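Local atomic coordinates of putative D-arabinose 5-phosphate isomerase (Klebsiella pneumoniae subsp. pneumoniae, PDB entry 3K2V), a protein that probably interconverts D-ribulose 5-phosphate and D-arabinose 5-phosphate in its full-length form, and binds CMP-Kdo through the CBS-domain pair of this fragment. Residues Ile106-Gly111 with Leu118-Ser123; Leu61-Ile66 with Leu138-Met143. All coordinates share one frame; numbering follows the deposited sequence. Where two conformers were deposited one is given.

Contact 1. Residues Ile106-Gly111 with Leu118-Ser123; sequences IRIRPG and LNLMQS. With CMK (cytidine 5'-monophosphate 3-deoxy-beta-D-gulo-oct-2-ulo-pyranosonic acid), chain C.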
ATOM      1  N   ILE A 106       4.603  -5.672  13.146  1.00 20.79           N
ATOM      2  CA  ILE A 106       3.564  -6.673  13.319  1.00 19.91           C
ATOM      3  C   ILE A 106       4.037  -7.971  12.645  1.00 19.39           C
ATOM      4  O   ILE A 106       4.473  -7.969  11.505  1.00 19.40           O
ATOM      5  CB  ILE A 106       2.230  -6.185  12.735  1.00 19.88           C
ATOM      6  CG1 ILE A 106       1.740  -4.933  13.510  1.00 21.88           C
ATOM      7  CG2 ILE A 106       1.171  -7.270  12.828  1.00 19.37           C
ATOM      8  CD1 ILE A 106       0.701  -4.080  12.736  1.00 22.07           C
ATOM      9  N   ARG A 107       3.976  -9.071  13.367  1.00 18.94           N
ATOM     10  CA  ARG A 107       4.529 -10.312  12.846  1.00 18.78           C
ATOM     11  C   ARG A 107       3.668 -11.500  13.224  1.00 18.80           C
ATOM     12  O   ARG A 107       2.893 -11.438  14.166  1.00 18.12           O
ATOM     13  CB  ARG A 107       5.932 -10.499  13.393  1.00 19.26           C
ATOM     14  CG  ARG A 107       5.924 -10.703  14.877  1.00 21.14           C
ATOM     15  CD  ARG A 107       7.222 -10.321  15.507  1.00 23.28           C
ATOM     16  NE  ARG A 107       7.505  -8.899  15.434  1.00 22.60           N
ATOM     17  CZ  ARG A 107       8.614  -8.360  15.935  1.00 21.83           C
ATOM     18  NH1 ARG A 107       9.524  -9.117  16.551  1.00 19.51           N
ATOM     19  NH2 ARG A 107       8.818  -7.072  15.837  1.00 24.42           N
ATOM     20  N   ILE A 108       3.829 -12.589  12.478  1.00 17.82           N
ATOM     21  CA  ILE A 108       3.136 -13.827  12.759  1.00 17.72           C
ATOM     22  C   ILE A 108       4.159 -14.973  12.666  1.00 17.16           C
ATOM     23  O   ILE A 108       5.239 -14.811  12.103  1.00 16.49           O
ATOM     24  CB  ILE A 108       1.989 -14.063  11.761  1.00 17.18           C
ATOM     25  CG1 ILE A 108       2.541 -14.103  10.325  1.00 17.50           C
ATOM     26  CG2 ILE A 108       0.899 -12.986  11.940  1.00 18.37           C
ATOM     27  CD1 ILE A 108       1.489 -14.239   9.194  1.00 17.82           C
ATOM     28  N   ARG A 109       3.802 -16.101  13.251  1.00 17.31           N
ATOM     29  CA  ARG A 109       4.637 -17.309  13.219  1.00 17.32           C
ATOM     30  C   ARG A 109       4.502 -17.976  11.849  1.00 16.86           C
ATOM     31  O   ARG A 109       3.483 -17.796  11.151  1.00 15.73           O
ATOM     32  CB  ARG A 109       4.180 -18.281  14.303  1.00 17.50           C
ATOM     33  CG  ARG A 109       4.469 -17.805  15.721  1.00 18.86           C
ATOM     34  CD  ARG A 109       3.862 -18.748  16.735  1.00 21.31           C
ATOM     35  NE  ARG A 109       4.550 -20.047  16.703  1.00 21.81           N
ATOM     36  CZ  ARG A 109       4.183 -21.127  17.376  1.00 24.63           C
ATOM     37  NH1 ARG A 109       3.103 -21.108  18.154  1.00 24.64           N
ATOM     38  NH2 ARG A 109       4.902 -22.252  17.264  1.00 21.90           N
ATOM     39  N   PRO A 110       5.514 -18.758  11.458  1.00 16.15           N
ATOM     40  CA  PRO A 110       5.464 -19.363  10.132  1.00 16.06           C
ATOM     41  C   PRO A 110       4.351 -20.403   9.938  1.00 15.88           C
ATOM     42  O   PRO A 110       3.990 -20.688   8.804  1.00 15.83           O
ATOM     43  CB  PRO A 110       6.863 -19.974   9.974  1.00 16.37           C
ATOM     44  CG  PRO A 110       7.438 -20.050  11.352  1.00 16.69           C
ATOM     45  CD  PRO A 110       6.837 -18.915  12.090  1.00 16.43           C
ATOM     46  N   GLY A 111       3.817 -20.970  11.020  1.00 15.88           N
ATOM     47  CA  GLY A 111       2.694 -21.895  10.919  1.00 16.28           C
ATOM     48  C   GLY A 111       1.334 -21.236  10.840  1.00 16.71           C
ATOM     49  O   GLY A 111       0.331 -21.920  10.658  1.00 17.22           O
ATOM     50  N   LEU A 118      -4.554 -12.957   6.849  1.00 18.76           N
ATOM     51  CA  LEU A 118      -5.449 -11.994   6.193  1.00 19.24           C
ATOM     52  C   LEU A 118      -6.272 -11.237   7.226  1.00 19.23           C
ATOM     53  O   LEU A 118      -6.419 -10.008   7.142  1.00 18.84           O
ATOM     54  CB  LEU A 118      -6.357 -12.731   5.214  1.00 19.71           C
ATOM     55  CG  LEU A 118      -7.426 -11.919   4.476  1.00 21.41           C
ATOM     56  CD1 LEU A 118      -6.759 -10.895   3.568  1.00 24.31           C
ATOM     57  CD2 LEU A 118      -8.309 -12.895   3.712  1.00 22.83           C
ATOM     58  N   ASN A 119      -6.821 -11.977   8.188  1.00 19.66           N
ATOM     59  CA  ASN A 119      -7.644 -11.385   9.239  1.00 20.42           C
ATOM     60  C   ASN A 119      -6.852 -10.364  10.041  1.00 20.32           C
ATOM     61  O   ASN A 119      -7.368  -9.288  10.338  1.00 20.55           O
ATOM     62  CB  ASN A 119      -8.243 -12.460  10.170  1.00 20.63           C
ATOM     63  CG  ASN A 119      -9.438 -13.187   9.547  1.00 23.12           C
ATOM     64  OD1 ASN A 119     -10.067 -12.688   8.633  1.00 26.72           O
ATOM     65  ND2 ASN A 119      -9.743 -14.381  10.055  1.00 28.99           N
ATOM     66  N   LEU A 120      -5.595 -10.686  10.355  1.00 20.41           N
ATOM     67  CA  LEU A 120      -4.717  -9.766  11.079  1.00 20.37           C
ATOM     68  C   LEU A 120      -4.461  -8.524  10.256  1.00 20.50           C
ATOM     69  O   LEU A 120      -4.514  -7.393  10.779  1.00 20.45           O
ATOM     70  CB  LEU A 120      -3.379 -10.437  11.443  1.00 20.86           C
ATOM     71  CG  LEU A 120      -2.375  -9.541  12.182  1.00 21.82           C
ATOM     72  CD1 LEU A 120      -2.932  -9.122  13.562  1.00 22.84           C
ATOM     73  CD2 LEU A 120      -1.029 -10.222  12.346  1.00 23.08           C
HETATM   74  N   MSE A 121      -4.197  -8.710   8.970  1.00 20.62           N
HETATM   75  CA  MSE A 121      -3.904  -7.567   8.099  1.00 22.20           C
HETATM   76  C   MSE A 121      -5.124  -6.643   7.985  1.00 22.80           C
HETATM   77  O   MSE A 121      -4.993  -5.415   8.038  1.00 22.57           O
HETATM   78  CB  MSE A 121      -3.408  -8.031   6.721  1.00 22.51           C
HETATM   79  CG  MSE A 121      -1.969  -8.554   6.750  1.00 25.56           C
HETATM   80 SE   MSE A 121      -1.179  -8.918   4.957  1.00 34.80          SE
HETATM   81  CE  MSE A 121      -1.420 -10.838   4.861  1.00 33.09           C
ATOM     82  N   GLN A 122      -6.304  -7.250   7.856  1.00 24.24           N
ATOM     83  CA  GLN A 122      -7.566  -6.511   7.816  1.00 25.88           C
ATOM     84  C   GLN A 122      -7.780  -5.740   9.091  1.00 26.27           C
ATOM     85  O   GLN A 122      -8.123  -4.573   9.039  1.00 26.75           O
ATOM     86  CB  GLN A 122      -8.764  -7.454   7.647  1.00 26.60           C
ATOM     87  CG  GLN A 122      -8.920  -7.989   6.261  1.00 30.08           C
ATOM     88  CD  GLN A 122      -9.325  -6.919   5.296  1.00 34.35           C
ATOM     89  OE1 GLN A 122      -8.488  -6.404   4.544  1.00 39.16           O
ATOM     90  NE2 GLN A 122     -10.601  -6.534   5.330  1.00 36.68           N
ATOM     91  N   SER A 123      -7.598  -6.397  10.232  1.00 26.43           N
ATOM     92  CA  SER A 123      -7.866  -5.751  11.510  1.00 27.17           C
ATOM     93  C   SER A 123      -6.850  -4.666  11.843  1.00 27.23           C
ATOM     94  O   SER A 123      -7.189  -3.706  12.538  1.00 27.62           O
ATOM     95  CB  SER A 123      -7.994  -6.761  12.642  1.00 26.56           C
ATOM     96  OG  SER A 123      -6.745  -7.253  13.049  1.00 31.02           O
TER
HETATM   97  N1C CMK C   1       3.344  -1.735  10.147  0.95 27.51           N
HETATM   98  C2C CMK C   1       3.839  -2.583  11.150  0.95 31.12           C
HETATM   99  N3C CMK C   1       4.061  -3.919  10.815  0.95 27.42           N
HETATM  100  C4C CMK C   1       3.764  -4.452   9.570  0.95 30.98           C
HETATM  101  C5C CMK C   1       3.267  -3.606   8.566  0.95 30.62           C
HETATM  102  C6C CMK C   1       3.054  -2.249   8.869  0.95 29.40           C
HETATM  103  O2C CMK C   1       4.120  -2.176  12.290  0.95 28.71           O
HETATM  104  N4C CMK C   1       4.019  -5.767   9.385  0.95 31.08           N
HETATM  105  C1' CMK C   1       3.116  -0.286  10.493  0.95 28.92           C
HETATM  106  C2' CMK C   1       3.700   0.667   9.441  0.95 26.53           C
HETATM  107  O2' CMK C   1       5.072   0.920   9.773  0.95 25.72           O
HETATM  108  C3' CMK C   1       2.814   1.900   9.616  0.95 28.06           C
HETATM  109  C4' CMK C   1       1.460   1.308  10.055  0.95 30.75           C
HETATM  110  O4' CMK C   1       1.706  -0.099  10.483  0.95 27.50           O
HETATM  111  O3' CMK C   1       3.333   2.718  10.650  0.95 28.15           O
HETATM  112  C5' CMK C   1       0.460   1.180   8.915  0.95 29.70           C
HETATM  113  O5' CMK C   1       1.025   0.481   7.773  0.95 29.15           O
HETATM  114  PA  CMK C   1       0.806   1.184   6.298  0.95 31.65           P
HETATM  115  O1A CMK C   1       1.584   2.453   6.259  0.95 32.25           O
HETATM  116  O2A CMK C   1       1.228   0.239   5.217  0.95 31.20           O
HETATM  117  O6  CMK C   1      -2.906   1.877   5.306  0.95 41.40           O
HETATM  118  C2  CMK C   1      -1.558   2.389   5.445  0.95 41.43           C
HETATM  119  O2  CMK C   1      -0.810   1.433   6.255  0.95 38.33           O
HETATM  120  C3  CMK C   1      -0.965   2.556   4.034  0.95 40.63           C
HETATM  121  C4  CMK C   1      -1.914   3.272   3.049  0.95 41.56           C
HETATM  122  O4  CMK C   1      -1.335   3.270   1.710  0.95 43.36           O
HETATM  123  C5  CMK C   1      -3.297   2.658   3.041  0.95 42.82           C
HETATM  124  C6  CMK C   1      -3.795   2.677   4.481  0.95 43.59           C
HETATM  125  C7  CMK C   1      -5.166   2.034   4.638  0.95 45.93           C
HETATM  126  C1  CMK C   1      -1.515   3.683   6.278  0.95 43.11           C
HETATM  127  O1X CMK C   1      -1.799   3.551   7.490  0.95 45.38           O
HETATM  128  O1Y CMK C   1      -1.162   4.752   5.739  0.95 42.83           O
HETATM  129  O5  CMK C   1      -3.275   1.301   2.536  0.95 42.96           O
HETATM  130  C8  CMK C   1      -5.706   2.232   6.064  0.95 45.93           C
HETATM  131  O8  CMK C   1      -6.855   1.402   6.213  0.95 50.18           O
HETATM  132  O7  CMK C   1      -6.067   2.634   3.730  0.95 45.85           O
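Ile106 lies between the cytosine of CMK (chain C) and Leu120. Its CB is 3.5 Å from N3C of that ligand. From CB the side chain splits. CG2 is anti to the backbone N (chi1 -63° for CG1) and turns to the helix, where it meets Leu120 CD2 at 3.7 Å. CG1 stands off one side of the base plane, outside the ring perimeter, 3.7 Å from N3C of CMK. The tip, CD1, comes in on that side above the C2C-N3C edge, 3.8 Å from C2C. The backbone of Ile106 reads the base. Its N donates to N3C of CMK at 3.0 Å. Its O accepts from N4C of CMK at 3.1 Å. Uracil would offer an N3-H and a carbonyl instead. Strand 107-108, helix 114-124 and strand 128-133 form a beta-alpha-beta unit of the second CBS domain, and the contact joins the first strand to the helix. Leu120 bridges the two isoleucines with one methyl. Its CD2 also presses on Ile108 CG2 at 3.4 Å, close for two methyls. These side chains run in opposite senses and meet there. The CB of Arg107 points away from the helix. Its NH1 forms a salt bridge with Asp135, and NE hydrogen-bonds to Gly105 O.

Contact 2. Residues Leu61-Ile66 with Leu138-Met143; sequences LGMTAI and LGVVHM. With CMK (cytidine 5'-monophosphate 3-deoxy-beta-D-gulo-oct-2-ulo-pyranosonic acid), chain G.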
ATOM      1  N   LEU A  61       7.389  -4.945  -2.432  1.00 18.25           N
ATOM      2  CA  LEU A  61       6.382  -5.236  -1.423  1.00 18.99           C
ATOM      3  C   LEU A  61       5.864  -3.991  -0.688  1.00 19.29           C
ATOM      4  O   LEU A  61       5.094  -4.116   0.274  1.00 20.89           O
ATOM      5  CB  LEU A  61       6.992  -6.186  -0.392  1.00 18.61           C
ATOM      6  CG  LEU A  61       7.473  -7.520  -0.938  1.00 20.17           C
ATOM      7  CD1 LEU A  61       8.146  -8.286   0.153  1.00 19.51           C
ATOM      8  CD2 LEU A  61       6.314  -8.319  -1.511  1.00 21.94           C
ATOM      9  N   GLY A  62       6.323  -2.803  -1.072  1.00 19.04           N
ATOM     10  CA  GLY A  62       5.851  -1.573  -0.449  1.00 18.39           C
ATOM     11  C   GLY A  62       6.397  -1.295   0.949  1.00 18.15           C
ATOM     12  O   GLY A  62       5.951  -0.365   1.626  1.00 17.99           O
HETATM   13  N   MSE A  63       7.377  -2.076   1.370  1.00 17.33           N
HETATM   14  CA  MSE A  63       7.942  -1.941   2.692  0.70 18.39           C
HETATM   15  C   MSE A  63       9.302  -2.587   2.768  1.00 16.83           C
HETATM   16  O   MSE A  63       9.686  -3.358   1.887  1.00 17.75           O
HETATM   17  CB  MSE A  63       7.028  -2.586   3.761  0.70 19.52           C
HETATM   18  CG  MSE A  63       6.726  -4.064   3.537  0.70 23.45           C
HETATM   19 SE   MSE A  63       6.958  -5.109   5.189  0.60 40.61          SE
HETATM   20  CE  MSE A  63       8.865  -4.959   5.322  0.70 29.62           C
ATOM     21  N   THR A  64      10.031  -2.245   3.816  1.00 15.84           N
ATOM     22  CA  THR A  64      11.255  -2.900   4.177  1.00 15.71           C
ATOM     23  C   THR A  64      11.330  -3.084   5.682  1.00 16.17           C
ATOM     24  O   THR A  64      10.827  -2.263   6.446  1.00 15.87           O
ATOM     25  CB  THR A  64      12.509  -2.133   3.670  1.00 16.21           C
ATOM     26  OG1 THR A  64      13.692  -2.915   3.908  1.00 16.77           O
ATOM     27  CG2 THR A  64      12.646  -0.725   4.325  1.00 15.56           C
ATOM     28  N   ALA A  65      11.958  -4.178   6.091  1.00 15.94           N
ATOM     29  CA  ALA A  65      12.399  -4.353   7.452  1.00 15.88           C
ATOM     30  C   ALA A  65      13.742  -3.656   7.675  1.00 15.59           C
ATOM     31  O   ALA A  65      14.521  -3.404   6.740  1.00 16.15           O
ATOM     32  CB  ALA A  65      12.543  -5.888   7.780  1.00 14.95           C
ATOM     33  N   ILE A  66      14.000  -3.355   8.932  1.00 15.33           N
ATOM     34  CA  ILE A  66      15.297  -2.913   9.390  1.00 15.39           C
ATOM     35  C   ILE A  66      15.723  -3.971  10.407  1.00 16.03           C
ATOM     36  O   ILE A  66      15.016  -4.209  11.396  1.00 16.31           O
ATOM     37  CB  ILE A  66      15.255  -1.530  10.068  1.00 15.70           C
ATOM     38  CG1 ILE A  66      14.828  -0.425   9.077  1.00 16.06           C
ATOM     39  CG2 ILE A  66      16.657  -1.187  10.629  1.00 14.21           C
ATOM     40  CD1 ILE A  66      13.317  -0.295   8.818  1.00 16.34           C
ATOM     41  N   LEU A 138      12.043 -14.389   9.315  1.00 15.01           N
ATOM     42  CA  LEU A 138      12.138 -15.544   8.410  1.00 15.14           C
ATOM     43  C   LEU A 138      11.622 -15.250   7.011  1.00 15.11           C
ATOM     44  O   LEU A 138      11.982 -15.920   6.044  1.00 15.19           O
ATOM     45  CB  LEU A 138      11.283 -16.693   8.983  1.00 14.87           C
ATOM     46  CG  LEU A 138      11.650 -17.192  10.381  1.00 15.71           C
ATOM     47  CD1 LEU A 138      10.748 -18.379  10.797  1.00 14.99           C
ATOM     48  CD2 LEU A 138      13.136 -17.579  10.427  1.00 14.42           C
ATOM     49  N   GLY A 139      10.733 -14.274   6.909  1.00 15.02           N
ATOM     50  CA  GLY A 139      10.102 -13.996   5.643  1.00 15.60           C
ATOM     51  C   GLY A 139       9.067 -12.893   5.768  1.00 15.53           C
ATOM     52  O   GLY A 139       8.892 -12.316   6.835  1.00 14.87           O
ATOM     53  N   VAL A 140       8.400 -12.609   4.652  1.00 16.55           N
ATOM     54  CA  VAL A 140       7.374 -11.575   4.588  0.80 17.21           C
ATOM     55  C   VAL A 140       6.276 -12.073   3.669  1.00 17.28           C
ATOM     56  O   VAL A 140       6.552 -12.740   2.667  1.00 17.28           O
ATOM     57  CB  VAL A 140       7.948 -10.247   4.065  0.80 18.22           C
ATOM     58  CG1 VAL A 140       6.877  -9.193   3.968  0.80 19.42           C
ATOM     59  CG2 VAL A 140       9.077  -9.745   4.965  0.80 18.82           C
ATOM     60  N   VAL A 141       5.037 -11.776   4.038  0.60 17.75           N
ATOM     61  CA  VAL A 141       3.878 -12.099   3.221  0.60 17.62           C
ATOM     62  C   VAL A 141       3.123 -10.817   2.930  0.60 17.55           C
ATOM     63  O   VAL A 141       2.858 -10.049   3.845  0.60 17.53           O
ATOM     64  CB  VAL A 141       2.884 -13.037   3.933  0.60 18.04           C
ATOM     65  CG1 VAL A 141       1.773 -13.454   2.950  0.60 18.22           C
ATOM     66  CG2 VAL A 141       3.582 -14.241   4.500  0.60 17.91           C
ATOM     67  N   HIS A 142       2.755 -10.620   1.665  1.00 17.93           N
ATOM     68  CA  HIS A 142       1.958  -9.475   1.235  1.00 18.00           C
ATOM     69  C   HIS A 142       0.547  -9.963   0.955  1.00 18.02           C
ATOM     70  O   HIS A 142       0.333 -11.126   0.567  1.00 16.57           O
ATOM     71  CB  HIS A 142       2.551  -8.886  -0.046  1.00 18.49           C
ATOM     72  CG  HIS A 142       2.055  -7.504  -0.369  1.00 19.02           C
ATOM     73  ND1 HIS A 142       0.843  -7.273  -0.988  1.00 19.48           N
ATOM     74  CD2 HIS A 142       2.610  -6.288  -0.167  1.00 21.69           C
ATOM     75  CE1 HIS A 142       0.667  -5.971  -1.145  1.00 20.90           C
ATOM     76  NE2 HIS A 142       1.725  -5.346  -0.656  1.00 21.37           N
HETATM   77  N   MSE A 143      -0.419  -9.068   1.138  1.00 18.86           N
HETATM   78  CA  MSE A 143      -1.808  -9.383   0.799  0.70 19.83           C
HETATM   79  C   MSE A 143      -1.910  -9.959  -0.617  1.00 19.68           C
HETATM   80  O   MSE A 143      -2.670 -10.908  -0.817  1.00 20.03           O
HETATM   81  CB  MSE A 143      -2.723  -8.158   0.988  0.70 20.47           C
HETATM   82  CG  MSE A 143      -4.227  -8.488   1.104  0.60 23.12           C
HETATM   83 SE   MSE A 143      -5.252  -6.931   1.784  0.70 30.46          SE
HETATM   84  CE  MSE A 143      -4.793  -7.068   3.676  0.70 29.18           C
TER
HETATM   85  N1C CMK G   1      -2.349   3.276  -9.999  0.75 35.70           N
HETATM   86  C2C CMK G   1      -3.327   3.525 -11.019  0.75 35.78           C
HETATM   87  N3C CMK G   1      -4.671   3.374 -10.708  0.75 32.27           N
HETATM   88  C4C CMK G   1      -5.082   2.981  -9.428  0.75 36.21           C
HETATM   89  C5C CMK G   1      -4.142   2.730  -8.438  0.75 36.41           C
HETATM   90  C6C CMK G   1      -2.778   2.871  -8.729  0.75 35.82           C
HETATM   91  O2C CMK G   1      -3.003   3.886 -12.150  0.75 31.44           O
HETATM   92  N4C CMK G   1      -6.387   2.858  -9.188  0.75 36.96           N
HETATM   93  C1' CMK G   1      -0.888   3.432 -10.317  0.75 35.94           C
HETATM   94  C2' CMK G   1      -0.097   4.275  -9.288  0.75 33.76           C
HETATM   95  O2' CMK G   1      -0.201   5.694  -9.551  0.75 28.75           O
HETATM   96  C3' CMK G   1       1.328   3.757  -9.480  0.75 34.02           C
HETATM   97  C4' CMK G   1       1.157   2.314 -10.027  0.75 34.66           C
HETATM   98  O4' CMK G   1      -0.250   2.128 -10.352  0.75 33.24           O
HETATM   99  O3' CMK G   1       1.998   4.589 -10.436  0.75 33.03           O
HETATM  100  C5' CMK G   1       1.326   1.264  -8.882  0.75 35.58           C
HETATM  101  O5' CMK G   1       0.454   1.610  -7.724  0.75 36.82           O
HETATM  102  PA  CMK G   1       1.092   1.475  -6.232  0.75 38.43           P
HETATM  103  O1A CMK G   1       2.073   2.682  -6.217  0.75 38.36           O
HETATM  104  O2A CMK G   1       0.049   1.529  -5.187  0.75 32.74           O
HETATM  105  O6  CMK G   1       2.859  -1.955  -5.507  0.75 50.18           O
HETATM  106  C2  CMK G   1       2.958  -0.489  -5.444  0.75 50.26           C
HETATM  107  O2  CMK G   1       1.886   0.037  -6.295  0.75 44.60           O
HETATM  108  C3  CMK G   1       2.762  -0.029  -4.003  0.75 49.98           C
HETATM  109  C4  CMK G   1       3.703  -0.773  -3.061  0.75 51.17           C
HETATM  110  O4  CMK G   1       3.427  -0.332  -1.722  0.75 53.81           O
HETATM  111  C5  CMK G   1       3.538  -2.285  -3.191  0.75 51.61           C
HETATM  112  C6  CMK G   1       3.822  -2.649  -4.658  0.75 52.63           C
HETATM  113  C7  CMK G   1       3.919  -4.130  -5.109  0.75 54.95           C
HETATM  114  C1  CMK G   1       4.312   0.080  -5.943  0.75 51.22           C
HETATM  115  O1X CMK G   1       4.248   1.191  -6.505  0.75 54.45           O
HETATM  116  O1Y CMK G   1       5.382  -0.537  -5.704  0.75 51.70           O
HETATM  117  O5  CMK G   1       2.203  -2.649  -2.852  0.75 51.02           O
HETATM  118  C8  CMK G   1       2.623  -4.921  -5.006  0.75 56.28           C
HETATM  119  O8  CMK G   1       2.593  -5.910  -6.063  0.75 57.25           O
HETATM  120  O7  CMK G   1       4.327  -4.181  -6.486  0.75 54.67           O
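Leu61 and His142 bring the two backbones closest, with their CA atoms 6.7 Å apart. The segments run in roughly opposite directions and diverge from there. They belong to different sheets, so side chains rather than backbone bonds join them. Gly62 turns the chain with a positive phi of 75°, and its CA lies 3.0 Å from O4 of CMK (chain G). At the far end, Leu138 and Gly139 both face Val131 in a classic beta bulge. The side chain of Leu61 spans two partners. CD2 lies against His142 CB at 4.1 Å. CD1 reaches Val140 CG1, also at 4.1 Å, and the two side chains cross at a slant. Met63 SE approaches the same CG1. Val140 and Met63 each have a second deposited conformer, so both contacts with CG1 are less certain. Segment 61-66 is part of the first CBS domain and 138-143 of the second, so the contact packs the two halves of the CBS pair together. The His142 ring meets Leu61 O at its edge, near the ring plane, with CD2 3.3 Å from that oxygen. CG is anti to the backbone N (chi1 -164°), which carries the ring toward Leu61 and the ligand. NE2 comes within 3.5 Å of O5 of CMK, on the Kdo sugar. ND1 accepts from the backbone N of His144, so His142 N-caps the following helix.

In the fold
Contact 1 is a surface contact inside one CBS domain; contact 2 is buried near the centre of the chain and joins both domains. Along the chain, contact 1 is nested within the loop that contact 2 closes. Both reach the same three-stranded sheet, whose outermost strands within this chain are 107-108 and 136-142. They touch where Pro110 packs on Leu138. Apolar side chains join both: isoleucine and leucine methyls between strand and helix in contact 1, Leu61 with Val140 and His142 between two sheets in contact 2. Each borders a different CMP-Kdo molecule. In contact 1 backbone bonds recognise the cytosine; in contact 2 Gly62 and His142 approach the Kdo sugar. Both ligands are also bonded by the second subunit.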